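Local coordinates for cytochrome C (PDB 5LO9), which probably oxidises thiosulfate to tetrathionate and can run the reverse reaction, passing electrons through four heme c groups held in one chain, at residues A37-G42 / A140-S145; A49-R54 / G157-E162. All coordinates share one frame; numbering follows the deposited sequence.

Contact 1: A37-G42 / A140-S145. With HEC (heme c), chain C.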
# COMPACT_ATOMS: atom_id res chain seq x y z
N ALA A 37 -10.84 -9.93 -52.20
CA ALA A 37 -11.99 -10.76 -51.89
C ALA A 37 -11.87 -11.27 -50.46
O ALA A 37 -10.82 -11.78 -50.06
CB ALA A 37 -12.05 -11.93 -52.86
N ALA A 38 -12.96 -11.14 -49.71
CA ALA A 38 -12.94 -11.40 -48.29
C ALA A 38 -12.76 -12.88 -48.02
O ALA A 38 -12.98 -13.74 -48.89
CB ALA A 38 -14.23 -10.95 -47.62
N ARG A 39 -12.31 -13.17 -46.81
CA ARG A 39 -12.51 -14.48 -46.21
C ARG A 39 -13.99 -14.67 -45.93
O ARG A 39 -14.61 -13.85 -45.23
CB ARG A 39 -11.72 -14.60 -44.91
CG ARG A 39 -12.06 -15.82 -44.10
CD ARG A 39 -11.52 -15.75 -42.67
NE ARG A 39 -12.28 -16.65 -41.80
CZ ARG A 39 -12.29 -16.59 -40.47
NH1 ARG A 39 -11.55 -15.68 -39.85
NH2 ARG A 39 -13.04 -17.44 -39.76
N LEU A 40 -14.53 -15.80 -46.37
CA LEU A 40 -15.89 -16.16 -46.00
C LEU A 40 -15.95 -17.38 -45.07
O LEU A 40 -16.96 -17.56 -44.38
CB LEU A 40 -16.72 -16.41 -47.26
CG LEU A 40 -16.69 -15.29 -48.31
CD1 LEU A 40 -17.46 -15.72 -49.53
CD2 LEU A 40 -17.29 -13.97 -47.79
N ALA A 41 -14.90 -18.19 -45.02
CA ALA A 41 -14.93 -19.48 -44.34
C ALA A 41 -15.01 -19.33 -42.82
O ALA A 41 -14.12 -18.75 -42.19
CB ALA A 41 -13.68 -20.28 -44.71
N GLY A 42 -16.07 -19.88 -42.23
CA GLY A 42 -16.26 -19.83 -40.81
C GLY A 42 -16.97 -18.60 -40.28
O GLY A 42 -17.22 -18.54 -39.07
N ALA A 140 -9.47 -11.44 -37.87
CA ALA A 140 -8.32 -12.30 -37.99
C ALA A 140 -8.37 -13.09 -39.29
O ALA A 140 -9.37 -13.74 -39.61
CB ALA A 140 -8.28 -13.24 -36.80
N GLY A 141 -7.28 -13.01 -40.05
CA GLY A 141 -7.15 -13.75 -41.29
C GLY A 141 -7.85 -13.14 -42.49
O GLY A 141 -7.62 -13.60 -43.61
N GLN A 142 -8.64 -12.08 -42.32
CA GLN A 142 -9.16 -11.39 -43.48
C GLN A 142 -7.99 -10.80 -44.27
O GLN A 142 -7.06 -10.25 -43.67
CB GLN A 142 -10.11 -10.27 -43.06
CG GLN A 142 -11.48 -10.74 -42.66
CD GLN A 142 -12.31 -11.29 -43.83
OE1 GLN A 142 -11.85 -11.36 -44.98
NE2 GLN A 142 -13.55 -11.65 -43.53
N PRO A 143 -8.01 -10.88 -45.59
CA PRO A 143 -6.91 -10.31 -46.38
C PRO A 143 -6.65 -8.84 -46.04
O PRO A 143 -7.56 -8.10 -45.66
CB PRO A 143 -7.38 -10.46 -47.83
CG PRO A 143 -8.22 -11.64 -47.82
CD PRO A 143 -8.97 -11.59 -46.45
N TYR A 144 -5.38 -8.46 -46.13
CA TYR A 144 -4.98 -7.08 -45.89
C TYR A 144 -5.77 -6.13 -46.77
O TYR A 144 -6.35 -5.15 -46.29
CB TYR A 144 -3.49 -6.92 -46.15
CG TYR A 144 -2.97 -5.47 -46.19
CD1 TYR A 144 -2.54 -4.81 -45.01
CD2 TYR A 144 -2.84 -4.80 -47.40
CE1 TYR A 144 -2.02 -3.51 -45.05
CE2 TYR A 144 -2.33 -3.52 -47.46
CZ TYR A 144 -1.93 -2.87 -46.29
OH TYR A 144 -1.44 -1.59 -46.40
N SER A 145 -5.81 -6.42 -48.07
CA SER A 145 -6.49 -5.52 -49.00
C SER A 145 -7.95 -5.33 -48.62
O SER A 145 -8.49 -4.23 -48.79
CB SER A 145 -6.37 -6.05 -50.42
OG SER A 145 -6.77 -7.41 -50.50
FE HEC C . -17.93 -12.04 -52.95
CHA HEC C . -17.20 -9.62 -50.54
CHB HEC C . -20.25 -13.54 -50.75
CHC HEC C . -18.92 -14.26 -55.49
CHD HEC C . -15.44 -10.73 -55.07
NA HEC C . -18.61 -11.67 -51.00
C1A HEC C . -18.20 -10.66 -50.21
C2A HEC C . -18.87 -10.63 -48.88
C3A HEC C . -19.77 -11.78 -48.96
C4A HEC C . -19.52 -12.36 -50.31
CMA HEC C . -20.70 -12.23 -47.90
CAA HEC C . -18.71 -9.69 -47.71
CBA HEC C . -17.69 -10.33 -46.79
CGA HEC C . -17.57 -9.73 -45.40
O1A HEC C . -16.58 -10.08 -44.71
O2A HEC C . -18.42 -8.94 -44.96
NB HEC C . -19.30 -13.61 -53.08
C1B HEC C . -20.11 -14.04 -52.11
C2B HEC C . -20.96 -15.16 -52.53
C3B HEC C . -20.58 -15.38 -53.93
C4B HEC C . -19.55 -14.35 -54.17
CMB HEC C . -21.94 -15.89 -51.69
CAB HEC C . -21.14 -16.38 -54.88
CBB HEC C . -22.64 -16.14 -54.99
NC HEC C . -17.29 -12.42 -54.90
C1C HEC C . -17.81 -13.31 -55.74
C2C HEC C . -17.12 -13.33 -57.05
C3C HEC C . -16.09 -12.31 -56.92
C4C HEC C . -16.28 -11.82 -55.54
CMC HEC C . -17.43 -14.22 -58.20
CAC HEC C . -15.06 -11.85 -57.90
CBC HEC C . -15.68 -11.48 -59.21
ND HEC C . -16.58 -10.46 -52.83
C1D HEC C . -15.69 -10.11 -53.77
C2D HEC C . -14.88 -8.95 -53.38
C3D HEC C . -15.38 -8.60 -52.06
C4D HEC C . -16.45 -9.60 -51.81
CMD HEC C . -13.81 -8.27 -54.17
CAD HEC C . -14.92 -7.44 -51.23
CBD HEC C . -16.05 -6.41 -51.42
CGD HEC C . -15.77 -5.13 -50.69
O1D HEC C . -16.73 -4.43 -50.26
O2D HEC C . -14.57 -4.83 -50.58
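R39 and Q142 carry most of this buried contact, which joins matching loops of two consecutive cytochrome c domains. In each domain the loop comes before a helix, 45-57 or 144-156, and the pairs A41-G42 and A140-G141 take nearly the same backbone angles, those of the two central residues of a type II turn. The amide of Q142 meets the backbone of R39 with both its polar atoms. OE1 of Q142 accepts from R39 N at 2.6 Å, while NE2 of Q142 gives to R39 O at 3.0 Å, in the carbonyl plane and on a lone pair. The side-chain amide thus takes the place of a backbone partner, although R39 O lies out of the amide plane, and the bend at chi2 (-69°) folds the amide back for it. The side chain of R39 runs alongside toward A140, with CG anti to the backbone N (chi1 169°) and the chain extended to NE. Its guanidinium grips the carbonyl of its own loop side-on, NE and NH2 reaching A41 O at 2.8 and 3.0 Å, and its remaining nitrogen, NH1, makes a weak bond of 2.9 Å to A140 O, the equivalent carbonyl of the other domain. On either side of R39 in sequence, L40 CD2 rests on the first heme at C3A (3.5 Å), and A38 O accepts from ND1 of the axial ligand H25. P143, at the N-cap of helix 144-156, closes the upstream end by setting its CG 3.4 Å from A37 O.

Contact 2: A49-R54 / G157-E162. With HEC (heme c), chain D; PGO (S-1,2-propanediol), chain I.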
# COMPACT_ATOMS: atom_id res chain seq x y z
N ALA A 49 -25.18 -13.38 -44.57
CA ALA A 49 -26.44 -13.01 -45.19
C ALA A 49 -26.73 -11.52 -45.02
O ALA A 49 -27.26 -10.88 -45.94
CB ALA A 49 -27.55 -13.83 -44.58
N THR A 50 -26.45 -10.96 -43.85
CA THR A 50 -26.66 -9.53 -43.65
C THR A 50 -25.78 -8.72 -44.60
O THR A 50 -26.21 -7.71 -45.15
CB THR A 50 -26.38 -9.14 -42.20
OG1 THR A 50 -27.40 -9.68 -41.37
CG2 THR A 50 -26.34 -7.62 -42.00
N GLN A 51 -24.55 -9.18 -44.83
CA GLN A 51 -23.66 -8.43 -45.71
C GLN A 51 -24.14 -8.52 -47.16
O GLN A 51 -24.05 -7.55 -47.90
CB GLN A 51 -22.22 -8.93 -45.57
CG GLN A 51 -21.56 -8.61 -44.20
CD GLN A 51 -21.87 -7.21 -43.74
OE1 GLN A 51 -21.68 -6.24 -44.49
NE2 GLN A 51 -22.42 -7.10 -42.53
N ILE A 52 -24.61 -9.69 -47.60
CA ILE A 52 -25.17 -9.78 -48.94
C ILE A 52 -26.34 -8.81 -49.06
O ILE A 52 -26.48 -8.09 -50.06
CB ILE A 52 -25.56 -11.24 -49.25
CG1 ILE A 52 -24.28 -12.06 -49.48
CG2 ILE A 52 -26.40 -11.33 -50.49
CD1 ILE A 52 -24.44 -13.57 -49.38
N GLU A 53 -27.16 -8.73 -48.03
CA GLU A 53 -28.29 -7.83 -48.08
C GLU A 53 -27.85 -6.38 -47.98
O GLU A 53 -28.54 -5.50 -48.50
CB GLU A 53 -29.31 -8.19 -46.99
CG GLU A 53 -30.20 -9.38 -47.37
CD GLU A 53 -30.94 -10.04 -46.17
OE1 GLU A 53 -30.89 -9.51 -45.02
OE2 GLU A 53 -31.59 -11.11 -46.37
N ARG A 54 -26.72 -6.11 -47.32
CA ARG A 54 -26.20 -4.74 -47.30
C ARG A 54 -25.86 -4.28 -48.70
O ARG A 54 -26.17 -3.15 -49.09
CB ARG A 54 -24.96 -4.60 -46.41
CG ARG A 54 -25.21 -4.68 -44.93
CD ARG A 54 -24.39 -3.68 -44.14
NE ARG A 54 -24.34 -4.09 -42.75
CZ ARG A 54 -25.36 -3.94 -41.90
NH1 ARG A 54 -26.51 -3.39 -42.29
NH2 ARG A 54 -25.24 -4.35 -40.66
N GLY A 157 -17.53 7.23 -45.90
CA GLY A 157 -18.97 7.11 -46.05
C GLY A 157 -19.45 6.22 -47.17
O GLY A 157 -20.66 6.10 -47.38
N ARG A 158 -18.54 5.54 -47.85
CA ARG A 158 -18.87 4.56 -48.88
C ARG A 158 -19.27 3.21 -48.28
O ARG A 158 -19.46 2.24 -49.03
CB ARG A 158 -17.65 4.43 -49.80
CG ARG A 158 -17.25 5.75 -50.53
CD ARG A 158 -15.86 5.67 -51.13
NE ARG A 158 -15.69 6.76 -52.12
CZ ARG A 158 -14.95 7.88 -51.99
NH1 ARG A 158 -14.22 8.16 -50.89
NH2 ARG A 158 -14.91 8.74 -53.00
N ARG A 159 -19.34 3.10 -46.96
CA ARG A 159 -19.94 1.97 -46.26
C ARG A 159 -20.65 2.48 -45.03
O ARG A 159 -20.11 3.33 -44.29
CB ARG A 159 -18.93 0.91 -45.80
CG ARG A 159 -19.62 -0.26 -45.08
CD ARG A 159 -18.77 -1.48 -44.95
NE ARG A 159 -19.41 -2.52 -44.15
CZ ARG A 159 -18.87 -3.72 -43.90
NH1 ARG A 159 -17.68 -4.04 -44.38
NH2 ARG A 159 -19.51 -4.60 -43.14
N HIS A 160 -21.87 1.99 -44.80
CA HIS A 160 -22.64 2.44 -43.65
C HIS A 160 -23.67 1.36 -43.32
O HIS A 160 -23.61 0.24 -43.82
CB HIS A 160 -23.23 3.82 -43.93
CG HIS A 160 -24.04 3.87 -45.18
ND1 HIS A 160 -25.42 3.81 -45.17
CD2 HIS A 160 -23.66 3.93 -46.48
CE1 HIS A 160 -25.86 3.84 -46.42
NE2 HIS A 160 -24.81 3.90 -47.23
N GLY A 161 -24.59 1.70 -42.42
CA GLY A 161 -25.73 0.86 -42.09
C GLY A 161 -25.57 -0.03 -40.87
O GLY A 161 -26.57 -0.58 -40.40
N GLU A 162 -24.37 -0.14 -40.31
CA GLU A 162 -24.16 -1.03 -39.20
C GLU A 162 -24.78 -0.44 -37.93
O GLU A 162 -25.02 0.76 -37.84
CB GLU A 162 -22.67 -1.28 -39.02
CG GLU A 162 -21.84 -0.15 -38.32
CD GLU A 162 -21.49 1.04 -39.17
OE1 GLU A 162 -21.77 1.03 -40.39
OE2 GLU A 162 -20.89 1.97 -38.60
FE HEC D . -15.10 -3.14 -36.11
CHA HEC D . -16.93 -4.66 -38.65
CHB HEC D . -12.26 -3.14 -38.16
CHC HEC D . -13.21 -1.75 -33.52
CHD HEC D . -17.99 -2.88 -34.17
NA HEC D . -14.69 -3.79 -38.05
C1A HEC D . -15.54 -4.37 -38.89
C2A HEC D . -14.95 -4.70 -40.20
C3A HEC D . -13.57 -4.23 -40.07
C4A HEC D . -13.52 -3.68 -38.68
CMA HEC D . -12.50 -4.31 -41.11
CAA HEC D . -15.58 -5.35 -41.41
CBA HEC D . -15.37 -6.85 -41.33
CGA HEC D . -15.92 -7.54 -42.56
O1A HEC D . -16.01 -8.78 -42.55
O2A HEC D . -16.25 -6.83 -43.54
NB HEC D . -13.11 -2.56 -35.88
C1B HEC D . -12.14 -2.64 -36.80
C2B HEC D . -10.83 -2.13 -36.30
C3B HEC D . -11.13 -1.71 -34.93
C4B HEC D . -12.56 -2.02 -34.79
CMB HEC D . -9.54 -2.07 -37.06
CAB HEC D . -10.22 -1.13 -33.88
CBB HEC D . -9.56 0.11 -34.41
NC HEC D . -15.52 -2.45 -34.19
C1C HEC D . -14.64 -1.96 -33.32
C2C HEC D . -15.26 -1.58 -32.03
C3C HEC D . -16.68 -1.89 -32.21
C4C HEC D . -16.71 -2.42 -33.60
CMC HEC D . -14.53 -0.99 -30.85
CAC HEC D . -17.85 -1.79 -31.25
CBC HEC D . -17.97 -0.58 -30.37
ND HEC D . -17.09 -3.67 -36.36
C1D HEC D . -18.08 -3.47 -35.50
C2D HEC D . -19.38 -3.95 -36.00
C3D HEC D . -19.10 -4.49 -37.31
C4D HEC D . -17.63 -4.26 -37.43
CMD HEC D . -20.69 -3.89 -35.32
CAD HEC D . -20.08 -5.11 -38.27
CBD HEC D . -20.60 -4.09 -39.29
CGD HEC D . -21.78 -4.62 -40.07
O1D HEC D . -21.78 -4.37 -41.29
O2D HEC D . -22.69 -5.29 -39.50
C1 PGO I . -29.74 -4.41 -39.84
C2 PGO I . -28.65 -4.41 -38.75
C3 PGO I . -27.91 -3.05 -38.74
O1 PGO I . -29.43 -3.36 -40.80
O2 PGO I . -27.70 -5.50 -38.90
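Q51 and R159 meet at about a right angle, their amide and guanidinium planes 41° apart. Although Q51 OE1 lies 3.0 Å from R159 NH2, the angle is too poor for a hydrogen bond; OE1 bonds to R60 instead. What unites the two is a propionate of the second heme. Bent at chi2 (-43°), Q51 brings NE2 to the propionate oxygen O1D at 3.1 Å. R159 comes in fully extended, CG anti to its backbone N, and spans two propionates: NH2 reaches O1D at 2.9 Å and NH1 reaches O2A of the other at 3.2 Å, NH1 also bonding to Q150. Helix 45-57 belongs to the first cytochrome c domain, yet it serves the heme of the second, whose own loop supplies R159. R54 adds a side-on fork from the same helix, NE to O1D and NH2 to O2D, each at 3.0 Å. A bent chi2 and a chi4 of -76° turn its guanidinium so that G161 C and E162 CA lie over one face and T50 CG2 over the opposite one. NH1 of R54 bonds to Q59. A propanediol, probably from the crystallisation liquor, bonds to NH1 and NH2. The three donors gathered on O1D probably stabilise its negative charge. E162 lays CB against the propionate carbon CBD at 3.5 Å, while its carboxylate turns away to the backbone N of G168.

Overall arrangement
Both contacts join the same two cytochrome c domains, and each pairs a part of the first with a part of the second. Their centres lie about 16 Å apart and their nearest atoms about 7 Å, so they do not touch; along the chain their segments alternate. Helix 45-57 follows the loop 37-42 and helix 144-156 leads from 140-145 toward the loop 157-162. Contact 1 is wholly buried, and direct protein hydrogen bonds cross it. Contact 2 is only partly buried and is bridged by the propionates of the second heme, which take bonds from both segments. Hydrogen bonding between the segments is thus direct in contact 1 and goes through the cofactor in contact 2, where they otherwise only pack.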